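Local atomic coordinates of PbSGBP-B lipoprotein (Prevotella bryantii B14, PDB entry 6D2Y), a protein that probably binds polysaccharide as a surface lipoprotein of a Prevotella polysaccharide utilization locus, and carries a bound magnesium ion. Residues Asn140-Ala145 with Ile451-Val456; Gln248-Asp251 with Asn257-Gln260; Ser338-Gly343 with Asn360-Ala365; Ser240-Arg245 with Ala356-Thr361. All blocks are in the same frame, centred on the assembly; numbering follows the deposited sequence.

In the fold
Interactions 1 and 2 meet at the magnesium site. D452 from strand 449-458 and N257, next to Y258 of strand 258-261, both bind the ion, and the two strands are neighbours in one sheet. Interaction 1 is buried and largely polar, with a salt bridge and an amide over an indole. Interaction 2 is a partly buried hairpin held by hydrogen bonds. Interactions 3 and 4 lie away from the metal, with centres about 8 Å apart, and share N360 and T361. Interaction 3 is a buried apolar contact over W362. Interaction 4 lies at the surface, where W242 packs on a loop without a hydrogen bond between its segments. R245 of interaction 4 packs on M259 and Q260 of interaction 2.

Interaction 1 (Asn140-Ala145 with Ile451-Val456); sequences NEWAKA and IDNIRV. With MG (magnesium ion), chain B.
This contact joins the IPT/TIG domain to the family's xyloglucan-binding domain: the type I turn N140-A143 presents E141 and W142 to N453 and R455 of strand 449-458. E141 and R455 form a salt bridge, with R455 NH2 donating to E141 OE1 at 2.6 Å. The bond is bent, with an N-H...O angle of 136°. NH2 meets the oxygen from above the carboxylate plane. Water 1 adds a second link, donating to E141 OE1 and accepting from R455 NE. R455 is extended from CG to NE and reaches the turn beside the indole; its NH1 lies 3.8 Å from W142 NE1.

N453 lays its amide over one face of the W142 ring, with the two planes 31° apart. ND2 sits over the ring centre, 3.2 Å from W142 CD2, and OD1 lies toward CZ2 and CH2. ND2 is also hydrogen-bonded to E316 of strand 311-318. The other end of the amide is tied to the metal site: water 2 donates to N453 OD1 at 2.8 Å and binds the magnesium ion. D452 holds that ion through both carboxylate oxygens. N140 OD1 accepts from W142 N in an Asx turn.

N453 and I454 form a G1 bulge opposite F224 of strand 222-224. On strand 311-318, K314 pairs with E141 OE2 and E316 with R455 NH1. The W142 NE1 group bonds to D218 O, in the loop between strands 208-215 and 222-224.

Interaction 2 (Gln248-Asp251 with Asn257-Gln260); sequences QSDD and NYMQ. With MG (magnesium ion), chain B.
Y258 and Q248 pair across a short antiparallel hairpin, and the Y258 side chain runs alongside that of Q248. From CB the ring starts at CG, which lies between the backbone N and the carbonyl carbon (chi1 58°). This turns the ring over its partner's backbone. Q248 O sits above one face, offset toward the rim, 3.2 Å from Y258 CD1. CE1 also meets Q248 O and comes toward D250 OD1. CE2 and CZ pack on Q248 CG. At the tip, two firm bonds grip Y258 OH. It donates to D250 OD2 at 2.9 Å, on the syn side but tilted out of the carboxylate plane, and accepts from Q248 NE2 at 3.0 Å. The second bond is fairly straight, at 161°, and lies near the amide plane of Q248. K450 adds a weak third.

The pair is a hydrogen-bonded one between strands 246-248 and 258-261. Y258 N gives to Q248 O at 2.7 Å, and Q248 N gives to Y258 O at 3.1 Å. N257 CA-H also points at Q248 O. Next to Y258, N257 O binds the magnesium ion at 2.5 Å, together with D225, D227, S255, D452 and water 2. N257 ND2 donates to F226 O.

Interaction 3 (Ser338-Gly343 with Asn360-Ala365); sequences SQISLG and NTWFHA
I340 and W362 pack together inside the long loop between strands 330-335 and 372-374, in the beta-sandwich domain of the xyloglucan-binding family. The contact has no direct hydrogen bond between its segments.

The apolar part is a CH-pi contact. I340 CB stands over the five-membered ring of W362, 3.6 Å from its centroid and only 7° off the ring normal. CG2 spreads toward the six-membered ring and lies 3.6 Å from W362 CE2. I340 CG1 and CD1 reach toward W362 NE1 and CD1. I340 CG1 is anti to the backbone N (chi1 -179°), which brings both branches down on the same face. F363 CB lies over the opposite face, and the indole is held between the two. Strand residues I333 and N425 also touch W362.

The backbone of Q339 contributes van der Waals contact. Its O lies 3.3 Å from W362 CB. That oxygen accepts a hydrogen bond from N359 ND2.

The polar part involves the Q339 amide at the indole edge and a water on the W362 backbone. The Q339 amide stands at 79° to the ring, with NE2 in the ring plane at its edge, 4.0 Å from W362 CE3. Its OE1 accepts from S336 N. Water 3 joins the two segments: it accepts from Q339 NE2 at 2.9 Å and donates to W362 O at 2.6 Å.

Interaction 4 (Ser240-Arg245 with Ala356-Thr361); sequences SGWHDR and AGCNNT
N359 OD1, in the loop that W242 packs against, accepts from T361 N at 3.0 Å. The donor lies in the carbonyl plane, on a lone pair. This closes an Asx turn. The other end of the same amide is also held: N359 ND2 gives to G357 O at 3.2 Å. The amide is thus fixed at both ends, on the side of the loop turned away from W242, while the N359 backbone faces the indole.

W242 crosses to this loop with its ring and makes no hydrogen bond to it. CG is anti to the carbonyl carbon (chi1 -82°), which directs the indole at residues 358-360. The NE1-CZ2 side of the indole meets C358. NE1 lies 3.3 Å from C358 CB, and CZ2 lies 3.5 Å from the same carbon. C358 SG makes an oblique sulfur-aromatic contact, 4.6 Å from the centroid of the five-membered ring and 51° off its normal. Farther along, N359 N lies over one face toward the rim, and W242 CH2 is 3.8 Å from N359 CA. At the far edge N360 turns its amide nearly perpendicular to the indole, at 82°. ND2 lies in the ring plane, 3.8 Å from W242 CZ3.

The contact joins two surface loops, one between strands 222-224 and 246-248, the other between 330-335 and 372-374. E281 of strand 279-282 takes W242 N and H243 ND1 on its two carboxylate oxygens. W283, just past that strand, meets the W242 ring edge-to-face.

Interaction 1 (Asn140-Ala145 with Ile451-Val456)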
# COMPACT_ATOMS: atom_id res chain seq x y z
N ASN A 140 4.53 10.15 1.43
CA ASN A 140 3.80 11.14 0.64
C ASN A 140 4.31 11.01 -0.79
O ASN A 140 5.41 11.47 -1.11
CB ASN A 140 4.02 12.55 1.18
CG ASN A 140 3.31 13.62 0.36
OD1 ASN A 140 2.65 13.33 -0.64
ND2 ASN A 140 3.44 14.87 0.79
N GLU A 141 3.51 10.39 -1.65
CA GLU A 141 3.89 10.29 -3.05
C GLU A 141 3.97 11.66 -3.72
O GLU A 141 4.55 11.76 -4.81
CB GLU A 141 2.90 9.40 -3.79
CG GLU A 141 2.82 8.01 -3.19
CD GLU A 141 1.83 7.11 -3.88
OE1 GLU A 141 1.25 7.53 -4.91
OE2 GLU A 141 1.61 5.98 -3.40
N TRP A 142 3.41 12.71 -3.11
CA TRP A 142 3.49 14.07 -3.62
C TRP A 142 4.35 14.97 -2.73
O TRP A 142 4.06 16.15 -2.56
CB TRP A 142 2.09 14.64 -3.81
CG TRP A 142 1.40 14.13 -5.05
CD1 TRP A 142 1.18 12.83 -5.39
CD2 TRP A 142 0.86 14.91 -6.12
NE1 TRP A 142 0.52 12.75 -6.59
CE2 TRP A 142 0.31 14.02 -7.06
CE3 TRP A 142 0.77 16.29 -6.37
CZ2 TRP A 142 -0.31 14.46 -8.23
CZ3 TRP A 142 0.17 16.72 -7.52
CH2 TRP A 142 -0.37 15.80 -8.44
N ALA A 143 5.44 14.43 -2.21
CA ALA A 143 6.30 15.19 -1.32
C ALA A 143 7.11 16.22 -2.09
O ALA A 143 7.68 15.92 -3.15
CB ALA A 143 7.24 14.25 -0.56
N LYS A 144 7.15 17.43 -1.56
CA LYS A 144 7.92 18.51 -2.17
C LYS A 144 9.40 18.38 -1.83
O LYS A 144 9.80 17.63 -0.93
CB LYS A 144 7.39 19.87 -1.73
CG LYS A 144 5.88 19.92 -1.56
CD LYS A 144 5.40 21.32 -1.23
CE LYS A 144 4.00 21.56 -1.74
NZ LYS A 144 3.77 20.88 -3.05
N ALA A 145 10.22 19.14 -2.56
CA ALA A 145 11.67 19.07 -2.37
C ALA A 145 12.06 19.53 -0.97
O ALA A 145 11.64 20.60 -0.52
CB ALA A 145 12.37 19.93 -3.43
N ILE A 451 -8.33 16.70 1.63
CA ILE A 451 -8.08 15.62 0.69
C ILE A 451 -7.73 16.22 -0.66
O ILE A 451 -8.34 17.21 -1.08
CB ILE A 451 -9.30 14.68 0.58
CG1 ILE A 451 -9.50 13.92 1.89
CG2 ILE A 451 -9.16 13.71 -0.58
CD1 ILE A 451 -10.82 13.18 2.00
N ASP A 452 -6.74 15.63 -1.32
CA ASP A 452 -6.43 16.00 -2.69
C ASP A 452 -5.87 14.78 -3.40
O ASP A 452 -5.42 13.82 -2.77
CB ASP A 452 -5.47 17.20 -2.73
CG ASP A 452 -5.18 17.67 -4.15
OD1 ASP A 452 -4.02 18.04 -4.43
OD2 ASP A 452 -6.12 17.67 -4.97
N ASN A 453 -5.95 14.80 -4.73
CA ASN A 453 -5.36 13.76 -5.57
C ASN A 453 -6.04 12.40 -5.37
O ASN A 453 -5.38 11.37 -5.22
CB ASN A 453 -3.85 13.66 -5.37
CG ASN A 453 -3.14 14.99 -5.64
OD1 ASN A 453 -3.52 15.73 -6.55
ND2 ASN A 453 -2.10 15.27 -4.87
N ILE A 454 -7.37 12.40 -5.43
CA ILE A 454 -8.13 11.15 -5.44
C ILE A 454 -7.92 10.47 -6.78
O ILE A 454 -8.28 11.02 -7.83
CB ILE A 454 -9.61 11.42 -5.17
CG1 ILE A 454 -9.79 12.26 -3.90
CG2 ILE A 454 -10.38 10.10 -5.07
CD1 ILE A 454 -11.17 12.88 -3.78
N ARG A 455 -7.36 9.27 -6.77
CA ARG A 455 -7.02 8.56 -7.99
C ARG A 455 -7.19 7.06 -7.78
O ARG A 455 -7.29 6.58 -6.65
CB ARG A 455 -5.58 8.87 -8.43
CG ARG A 455 -4.52 8.50 -7.39
CD ARG A 455 -3.15 9.03 -7.77
NE ARG A 455 -2.12 8.67 -6.79
CZ ARG A 455 -1.78 9.43 -5.75
NH1 ARG A 455 -2.39 10.59 -5.54
NH2 ARG A 455 -0.84 9.03 -4.91
N VAL A 456 -7.23 6.32 -8.89
CA VAL A 456 -7.25 4.86 -8.86
C VAL A 456 -6.03 4.35 -9.63
O VAL A 456 -5.79 4.78 -10.77
CB VAL A 456 -8.56 4.27 -9.42
CG1 VAL A 456 -8.82 4.72 -10.85
CG2 VAL A 456 -8.54 2.75 -9.33
MG MG B . -4.91 19.73 -5.89
O HOH W 1 -0.06 6.31 -6.87
O HOH W 2 -3.65 18.52 -6.89

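Interaction 2 (Gln248-Asp251 with Asn257-Gln260)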
# COMPACT_ATOMS: atom_id res chain seq x y z
N GLN A 248 -10.64 24.67 -1.91
CA GLN A 248 -9.88 25.92 -1.93
C GLN A 248 -8.40 25.59 -1.91
O GLN A 248 -7.99 24.43 -1.78
CB GLN A 248 -10.25 26.80 -0.73
CG GLN A 248 -9.88 26.18 0.60
CD GLN A 248 -10.50 26.90 1.78
OE1 GLN A 248 -11.35 27.77 1.61
NE2 GLN A 248 -10.07 26.54 2.98
N SER A 249 -7.59 26.64 -2.03
CA SER A 249 -6.14 26.52 -1.96
C SER A 249 -5.58 27.68 -1.15
O SER A 249 -6.07 28.81 -1.25
CB SER A 249 -5.50 26.51 -3.36
OG SER A 249 -5.57 27.80 -3.95
N ASP A 250 -4.57 27.39 -0.34
CA ASP A 250 -3.92 28.40 0.48
C ASP A 250 -2.52 27.89 0.84
O ASP A 250 -1.95 27.06 0.14
CB ASP A 250 -4.79 28.74 1.70
CG ASP A 250 -5.22 27.51 2.48
OD1 ASP A 250 -4.41 26.58 2.64
OD2 ASP A 250 -6.38 27.48 2.94
N ASP A 251 -1.97 28.39 1.96
CA ASP A 251 -0.60 28.06 2.35
C ASP A 251 -0.44 26.60 2.76
O ASP A 251 0.68 26.08 2.69
CB ASP A 251 -0.14 28.97 3.49
CG ASP A 251 0.23 30.35 3.01
OD1 ASP A 251 0.57 30.50 1.81
OD2 ASP A 251 0.20 31.30 3.83
N ASN A 257 -5.75 23.41 -5.35
CA ASN A 257 -6.93 23.25 -4.52
C ASN A 257 -6.93 21.90 -3.82
O ASN A 257 -6.41 20.90 -4.33
CB ASN A 257 -8.20 23.39 -5.36
CG ASN A 257 -8.45 24.80 -5.82
OD1 ASN A 257 -8.15 25.76 -5.12
ND2 ASN A 257 -8.99 24.94 -7.03
N TYR A 258 -7.54 21.88 -2.64
CA TYR A 258 -7.83 20.65 -1.92
C TYR A 258 -9.30 20.66 -1.53
O TYR A 258 -9.96 21.69 -1.54
CB TYR A 258 -6.96 20.51 -0.66
CG TYR A 258 -7.11 21.66 0.32
CD1 TYR A 258 -6.22 22.73 0.31
CD2 TYR A 258 -8.15 21.68 1.24
CE1 TYR A 258 -6.37 23.78 1.19
CE2 TYR A 258 -8.31 22.74 2.12
CZ TYR A 258 -7.41 23.78 2.09
OH TYR A 258 -7.56 24.82 2.97
N MSE A 259 -9.80 19.48 -1.18
CA MSE A 259 -11.16 19.35 -0.69
C MSE A 259 -11.12 19.07 0.80
O MSE A 259 -10.31 18.27 1.26
CB MSE A 259 -11.90 18.26 -1.47
CG MSE A 259 -13.38 18.12 -1.18
SE MSE A 259 -13.80 17.11 0.43
CE MSE A 259 -13.32 15.34 -0.21
N GLN A 260 -11.98 19.74 1.56
CA GLN A 260 -11.93 19.70 3.02
C GLN A 260 -13.23 19.15 3.58
O GLN A 260 -14.31 19.63 3.24
CB GLN A 260 -11.65 21.08 3.60
CG GLN A 260 -11.66 21.12 5.13
CD GLN A 260 -11.41 22.51 5.68
OE1 GLN A 260 -10.40 23.14 5.37
NE2 GLN A 260 -12.32 22.98 6.52
MG MG B . -4.91 19.73 -5.89
O HOH W 2 -3.65 18.52 -6.89

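Interaction 3 (Ser338-Gly343 with Asn360-Ala365)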
# COMPACT_ATOMS: atom_id res chain seq x y z
N SER A 338 -27.49 3.55 -11.71
CA SER A 338 -28.68 2.93 -11.17
C SER A 338 -28.91 3.30 -9.71
O SER A 338 -30.06 3.31 -9.26
CB SER A 338 -28.57 1.41 -11.34
OG SER A 338 -29.31 0.73 -10.34
N GLN A 339 -27.86 3.60 -8.95
CA GLN A 339 -28.00 3.87 -7.53
C GLN A 339 -28.09 5.36 -7.21
O GLN A 339 -28.83 5.76 -6.31
CB GLN A 339 -26.81 3.27 -6.76
CG GLN A 339 -26.73 1.76 -6.85
CD GLN A 339 -25.43 1.23 -6.28
OE1 GLN A 339 -24.40 1.26 -6.95
NE2 GLN A 339 -25.49 0.72 -5.06
N ILE A 340 -27.34 6.19 -7.94
CA ILE A 340 -27.24 7.61 -7.62
C ILE A 340 -26.85 8.35 -8.89
O ILE A 340 -26.05 7.86 -9.70
CB ILE A 340 -26.24 7.86 -6.47
CG1 ILE A 340 -26.16 9.35 -6.13
CG2 ILE A 340 -24.86 7.31 -6.83
CD1 ILE A 340 -27.47 9.92 -5.64
N SER A 341 -27.41 9.55 -9.06
CA SER A 341 -27.06 10.43 -10.17
C SER A 341 -27.53 11.83 -9.81
O SER A 341 -28.39 12.02 -8.95
CB SER A 341 -27.70 9.96 -11.48
OG SER A 341 -29.11 10.00 -11.40
N LEU A 342 -26.94 12.82 -10.48
CA LEU A 342 -27.31 14.22 -10.27
C LEU A 342 -28.41 14.57 -11.27
O LEU A 342 -28.12 14.91 -12.42
CB LEU A 342 -26.11 15.14 -10.41
CG LEU A 342 -26.44 16.61 -10.13
CD1 LEU A 342 -26.74 16.82 -8.65
CD2 LEU A 342 -25.33 17.53 -10.60
N GLY A 343 -29.66 14.48 -10.83
CA GLY A 343 -30.77 14.79 -11.70
C GLY A 343 -32.06 14.24 -11.12
O GLY A 343 -32.14 13.93 -9.94
N ASN A 360 -30.06 10.06 -0.82
CA ASN A 360 -29.06 9.71 0.17
C ASN A 360 -29.38 8.37 0.83
O ASN A 360 -28.93 8.12 1.96
CB ASN A 360 -28.91 10.80 1.23
CG ASN A 360 -30.22 11.15 1.91
OD1 ASN A 360 -31.22 10.44 1.77
ND2 ASN A 360 -30.22 12.25 2.66
N THR A 361 -30.15 7.52 0.16
CA THR A 361 -30.48 6.19 0.66
C THR A 361 -29.69 5.09 -0.02
O THR A 361 -29.69 3.95 0.46
CB THR A 361 -31.98 5.91 0.48
OG1 THR A 361 -32.30 5.88 -0.92
CG2 THR A 361 -32.82 7.00 1.15
N TRP A 362 -29.01 5.39 -1.13
CA TRP A 362 -28.40 4.35 -1.94
C TRP A 362 -27.22 3.69 -1.24
O TRP A 362 -26.92 2.52 -1.50
CB TRP A 362 -27.98 4.91 -3.29
CG TRP A 362 -26.84 5.88 -3.21
CD1 TRP A 362 -26.91 7.20 -2.88
CD2 TRP A 362 -25.46 5.59 -3.45
NE1 TRP A 362 -25.65 7.76 -2.91
CE2 TRP A 362 -24.74 6.79 -3.25
CE3 TRP A 362 -24.75 4.44 -3.81
CZ2 TRP A 362 -23.36 6.87 -3.41
CZ3 TRP A 362 -23.38 4.52 -3.97
CH2 TRP A 362 -22.70 5.73 -3.77
N PHE A 363 -26.53 4.42 -0.36
CA PHE A 363 -25.39 3.85 0.36
C PHE A 363 -25.78 3.23 1.69
O PHE A 363 -24.91 2.73 2.40
CB PHE A 363 -24.30 4.91 0.57
CG PHE A 363 -24.77 6.14 1.30
CD1 PHE A 363 -24.72 6.19 2.69
CD2 PHE A 363 -25.23 7.25 0.61
CE1 PHE A 363 -25.14 7.32 3.37
CE2 PHE A 363 -25.65 8.38 1.29
CZ PHE A 363 -25.60 8.41 2.66
N HIS A 364 -27.07 3.24 2.05
CA HIS A 364 -27.54 2.55 3.25
C HIS A 364 -28.92 1.95 2.99
O HIS A 364 -29.86 2.12 3.76
CB HIS A 364 -27.54 3.49 4.46
CG HIS A 364 -28.56 4.59 4.40
ND1 HIS A 364 -29.76 4.53 5.07
CD2 HIS A 364 -28.54 5.78 3.76
CE1 HIS A 364 -30.44 5.63 4.84
NE2 HIS A 364 -29.73 6.41 4.04
N ALA A 365 -29.03 1.19 1.90
CA ALA A 365 -30.29 0.60 1.47
C ALA A 365 -30.47 -0.83 1.95
O ALA A 365 -31.42 -1.50 1.53
CB ALA A 365 -30.40 0.65 -0.05
O HOH W 3 -27.46 0.51 -3.01

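Interaction 4 (Ser240-Arg245 with Ala356-Thr361)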
# COMPACT_ATOMS: atom_id res chain seq x y z
N SER A 240 -20.70 17.69 -6.67
CA SER A 240 -21.76 17.29 -7.58
C SER A 240 -22.81 16.49 -6.83
O SER A 240 -22.93 15.27 -7.02
CB SER A 240 -21.21 16.49 -8.76
OG SER A 240 -22.23 16.18 -9.68
N GLY A 241 -23.56 17.15 -5.96
CA GLY A 241 -24.53 16.48 -5.12
C GLY A 241 -25.35 17.47 -4.32
O GLY A 241 -25.62 18.58 -4.79
N TRP A 242 -25.75 17.08 -3.11
CA TRP A 242 -26.58 17.93 -2.27
C TRP A 242 -25.77 18.81 -1.33
O TRP A 242 -26.06 20.00 -1.18
CB TRP A 242 -27.56 17.08 -1.46
CG TRP A 242 -28.78 16.67 -2.21
CD1 TRP A 242 -29.21 17.17 -3.41
CD2 TRP A 242 -29.73 15.68 -1.82
NE1 TRP A 242 -30.38 16.55 -3.78
CE2 TRP A 242 -30.72 15.63 -2.83
CE3 TRP A 242 -29.85 14.82 -0.72
CZ2 TRP A 242 -31.81 14.76 -2.76
CZ3 TRP A 242 -30.93 13.96 -0.66
CH2 TRP A 242 -31.90 13.94 -1.67
N HIS A 243 -24.75 18.25 -0.69
CA HIS A 243 -24.01 18.93 0.37
C HIS A 243 -22.61 19.27 -0.14
O HIS A 243 -21.72 18.41 -0.16
CB HIS A 243 -23.97 18.06 1.62
CG HIS A 243 -25.31 17.48 1.97
ND1 HIS A 243 -25.62 16.15 1.78
CD2 HIS A 243 -26.42 18.06 2.48
CE1 HIS A 243 -26.87 15.94 2.17
NE2 HIS A 243 -27.37 17.08 2.60
N ASP A 244 -22.43 20.52 -0.54
CA ASP A 244 -21.18 20.97 -1.15
C ASP A 244 -20.10 21.16 -0.09
O ASP A 244 -20.36 21.71 0.99
CB ASP A 244 -21.40 22.28 -1.91
CG ASP A 244 -22.61 22.23 -2.81
OD1 ASP A 244 -22.80 21.21 -3.50
OD2 ASP A 244 -23.37 23.22 -2.83
N ARG A 245 -18.89 20.72 -0.40
CA ARG A 245 -17.77 20.79 0.52
C ARG A 245 -16.80 21.88 0.09
O ARG A 245 -16.78 22.32 -1.06
CB ARG A 245 -17.05 19.44 0.61
CG ARG A 245 -17.88 18.33 1.22
CD ARG A 245 -17.72 18.28 2.74
NE ARG A 245 -18.36 19.41 3.41
CZ ARG A 245 -19.66 19.49 3.68
NH1 ARG A 245 -20.47 18.50 3.33
NH2 ARG A 245 -20.14 20.55 4.30
N ALA A 356 -31.28 6.92 -10.92
CA ALA A 356 -31.96 6.99 -9.63
C ALA A 356 -32.25 8.42 -9.19
O ALA A 356 -33.08 8.61 -8.29
CB ALA A 356 -31.14 6.28 -8.56
N GLY A 357 -31.60 9.41 -9.79
CA GLY A 357 -31.76 10.77 -9.34
C GLY A 357 -31.04 11.01 -8.02
O GLY A 357 -30.35 10.15 -7.48
N CYS A 358 -31.23 12.22 -7.50
CA CYS A 358 -30.61 12.60 -6.23
C CYS A 358 -31.25 11.85 -5.07
O CYS A 358 -32.48 11.80 -4.96
CB CYS A 358 -30.72 14.11 -6.02
SG CYS A 358 -29.92 15.12 -7.28
N ASN A 359 -30.42 11.27 -4.22
CA ASN A 359 -30.90 10.57 -3.03
C ASN A 359 -29.73 10.38 -2.08
O ASN A 359 -28.57 10.51 -2.46
CB ASN A 359 -31.54 9.23 -3.38
CG ASN A 359 -30.51 8.17 -3.74
OD1 ASN A 359 -30.00 7.46 -2.87
ND2 ASN A 359 -30.20 8.05 -5.03
N ASN A 360 -30.06 10.06 -0.82
CA ASN A 360 -29.06 9.71 0.17
C ASN A 360 -29.38 8.37 0.83
O ASN A 360 -28.93 8.12 1.96
CB ASN A 360 -28.91 10.80 1.23
CG ASN A 360 -30.22 11.15 1.91
OD1 ASN A 360 -31.22 10.44 1.77
ND2 ASN A 360 -30.22 12.25 2.66
N THR A 361 -30.15 7.52 0.16
CA THR A 361 -30.48 6.19 0.66
C THR A 361 -29.69 5.09 -0.02
O THR A 361 -29.69 3.95 0.46
CB THR A 361 -31.98 5.91 0.48
OG1 THR A 361 -32.30 5.88 -0.92
CG2 THR A 361 -32.82 7.00 1.15